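Local structure of probable transcriptional regulator, LysR family protein (Rhodococcus sp., 2QL3) at residues A[17-20]-A[21-25]. The protein is probably a DNA-binding transcription factor of the LysR family, represented here by its C-terminal substrate-binding domain. Numbering follows the deposited sequence.
Sequences PTIL and PSMLY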
ATOM      1  N   PRO A  17       2.966  -6.411  -3.973  1.00 25.00           N
ATOM      2  CA  PRO A  17       4.451  -6.146  -3.830  1.00 26.11           C
ATOM      3  C   PRO A  17       5.317  -7.282  -3.259  1.00 26.89           C
ATOM      4  O   PRO A  17       6.528  -7.215  -3.290  1.00 25.51           O
ATOM      5  CB  PRO A  17       4.515  -4.958  -2.874  1.00 26.01           C
ATOM      6  CG  PRO A  17       3.161  -4.887  -2.202  1.00 23.49           C
ATOM      7  CD  PRO A  17       2.197  -5.864  -2.833  1.00 25.10           C
ATOM      8  N   THR A  18       4.683  -8.342  -2.764  1.00 28.42           N
ATOM      9  CA  THR A  18       5.415  -9.351  -2.013  1.00 28.96           C
ATOM     10  C   THR A  18       5.633 -10.583  -2.878  1.00 30.86           C
ATOM     11  O   THR A  18       6.766 -11.094  -2.958  1.00 32.97           O
ATOM     12  CB  THR A  18       4.691  -9.737  -0.720  1.00 27.35           C
ATOM     13  OG1 THR A  18       3.348 -10.082  -1.039  1.00 26.28           O
ATOM     14  CG2 THR A  18       4.598  -8.550   0.204  1.00 28.40           C
ATOM     15  N   ILE A  19       4.562 -11.058  -3.519  1.00 30.12           N
ATOM     16  CA  ILE A  19       4.627 -12.286  -4.292  1.00 31.27           C
ATOM     17  C   ILE A  19       4.692 -12.104  -5.837  1.00 29.61           C
ATOM     18  O   ILE A  19       5.469 -12.772  -6.543  1.00 28.87           O
ATOM     19  CB  ILE A  19       3.476 -13.222  -3.797  1.00 31.77           C
ATOM     20  CG1 ILE A  19       4.044 -13.987  -2.583  1.00 36.48           C
ATOM     21  CG2 ILE A  19       3.087 -14.190  -4.830  1.00 34.36           C
ATOM     22  CD1 ILE A  19       3.024 -14.499  -1.585  1.00 40.35           C
ATOM     23  N   LEU A  20       3.920 -11.149  -6.316  1.00 26.38           N
ATOM     24  CA  LEU A  20       3.711 -10.909  -7.707  1.00 27.17           C
ATOM     25  C   LEU A  20       4.916 -10.402  -8.507  1.00 26.64           C
ATOM     26  O   LEU A  20       5.087 -10.838  -9.619  1.00 27.24           O
ATOM     27  CB  LEU A  20       2.539  -9.998  -7.920  1.00 26.66           C
ATOM     28  CG  LEU A  20       1.171 -10.655  -8.130  1.00 28.47           C
ATOM     29  CD1 LEU A  20       1.064 -11.393  -9.480  1.00 26.56           C
ATOM     30  CD2 LEU A  20       0.838 -11.531  -6.957  1.00 25.71           C
ATOM     31  N   PRO A  21       5.739  -9.505  -7.942  1.00 25.97           N
ATOM     32  CA  PRO A  21       6.830  -8.952  -8.779  1.00 25.78           C
ATOM     33  C   PRO A  21       7.747 -10.000  -9.387  1.00 26.64           C
ATOM     34  O   PRO A  21       7.918  -9.984 -10.606  1.00 25.72           O
ATOM     35  CB  PRO A  21       7.574  -8.040  -7.829  1.00 26.74           C
ATOM     36  CG  PRO A  21       6.450  -7.577  -6.804  1.00 26.80           C
ATOM     37  CD  PRO A  21       5.696  -8.885  -6.602  1.00 25.85           C
ATOM     38  N   SER A  22       8.299 -10.930  -8.580  1.00 27.40           N
ATOM     39  CA  SER A  22       9.207 -11.933  -9.140  1.00 29.95           C
ATOM     40  C   SER A  22       8.513 -12.943 -10.041  1.00 29.42           C
ATOM     41  O   SER A  22       9.107 -13.428 -10.979  1.00 29.07           O
ATOM     42  CB  SER A  22      10.059 -12.661  -8.069  1.00 29.63           C
ATOM     43  OG  SER A  22       9.221 -13.223  -7.082  1.00 33.42           O
HETATM   44  N   MSE A  23       7.265 -13.293  -9.707  1.00 30.79           N
HETATM   45  CA  MSE A  23       6.452 -14.168 -10.534  1.00 33.00           C
HETATM   46  C   MSE A  23       6.289 -13.599 -11.927  1.00 29.74           C
HETATM   47  O   MSE A  23       6.531 -14.273 -12.879  1.00 28.64           O
HETATM   48  CB  MSE A  23       5.033 -14.299  -9.939  1.00 30.69           C
HETATM   49  CG  MSE A  23       4.735 -15.593  -9.324  1.00 35.99           C
HETATM   50 SE   MSE A  23       2.800 -15.650  -8.822  0.85 45.34          SE
HETATM   51  CE  MSE A  23       2.149 -14.642 -10.196  1.00 35.76           C
ATOM     52  N   LEU A  24       5.836 -12.353 -12.021  1.00 29.44           N
ATOM     53  CA  LEU A  24       5.657 -11.681 -13.332  1.00 28.30           C
ATOM     54  C   LEU A  24       6.980 -11.547 -14.066  1.00 28.43           C
ATOM     55  O   LEU A  24       7.061 -11.803 -15.270  1.00 27.27           O
ATOM     56  CB  LEU A  24       4.985 -10.295 -13.183  1.00 27.42           C
ATOM     57  CG  LEU A  24       3.432 -10.287 -13.269  1.00 29.46           C
ATOM     58  CD1 LEU A  24       2.786 -11.704 -13.189  1.00 26.45           C
ATOM     59  CD2 LEU A  24       2.752  -9.235 -12.411  1.00 29.46           C
ATOM     60  N   TYR A  25       8.027 -11.154 -13.342  1.00 29.16           N
ATOM     61  CA  TYR A  25       9.368 -11.065 -13.958  1.00 29.01           C
ATOM     62  C   TYR A  25       9.805 -12.424 -14.491  1.00 28.97           C
ATOM     63  O   TYR A  25      10.103 -12.557 -15.682  1.00 29.32           O
ATOM     64  CB  TYR A  25      10.405 -10.467 -12.977  1.00 30.00           C
ATOM     65  CG  TYR A  25      11.687 -10.130 -13.675  1.00 30.21           C
ATOM     66  CD1 TYR A  25      11.891  -8.864 -14.221  1.00 29.91           C
ATOM     67  CD2 TYR A  25      12.653 -11.092 -13.850  1.00 31.31           C
ATOM     68  CE1 TYR A  25      13.044  -8.553 -14.915  1.00 33.51           C
ATOM     69  CE2 TYR A  25      13.822 -10.800 -14.560  1.00 35.12           C
ATOM     70  CZ  TYR A  25      13.999  -9.521 -15.079  1.00 35.40           C
ATOM     71  OH  TYR A  25      15.143  -9.214 -15.760  1.00 36.83           O
TER
HETATM   72  O   HOH W   1       6.995 -15.004  -6.084  1.00 42.47           O
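A local helix-start contact, L20 packing on P21, M23 and L24, sits where the loop after strand 5-11 runs into helix 20-30 of this LysR substrate-binding domain. The turn closes through L24 N, which donates to L20 O at 2.9 Å in a nearly straight bond (177°). P21 lacks an N-H, which costs nothing in a first turn, where no preceding helical carbonyl awaits one. P21 CG lies 3.5 Å from P17 O, the ring edging onto that backbone carbonyl. Replacing P21 by an alanine removes CG and CD and would probably leave a gap between the P17 carbonyl and L20 CB, freeing the helix start to turn. L20 CD1 meets M23 CE at a tight 3.5 Å, a bend at chi3 (34°) placing that selenomethionine methyl; M23 SE is 4.3 Å from I19 CG2. L24 CD2 comes to 4.0 Å from L20 CD1. A water donating to I19 O (2.7 Å) also hydrogen-bonds S22 OG, bridging loop and helix. L20 packs on V9 of strand 5-11, L20 and L24 on F38 of strand 34-40, and M23 on I59 of strand 57-61 and F201 of helix 196-205, while P21 packs on E165 and S22 on R147 of the second subunit.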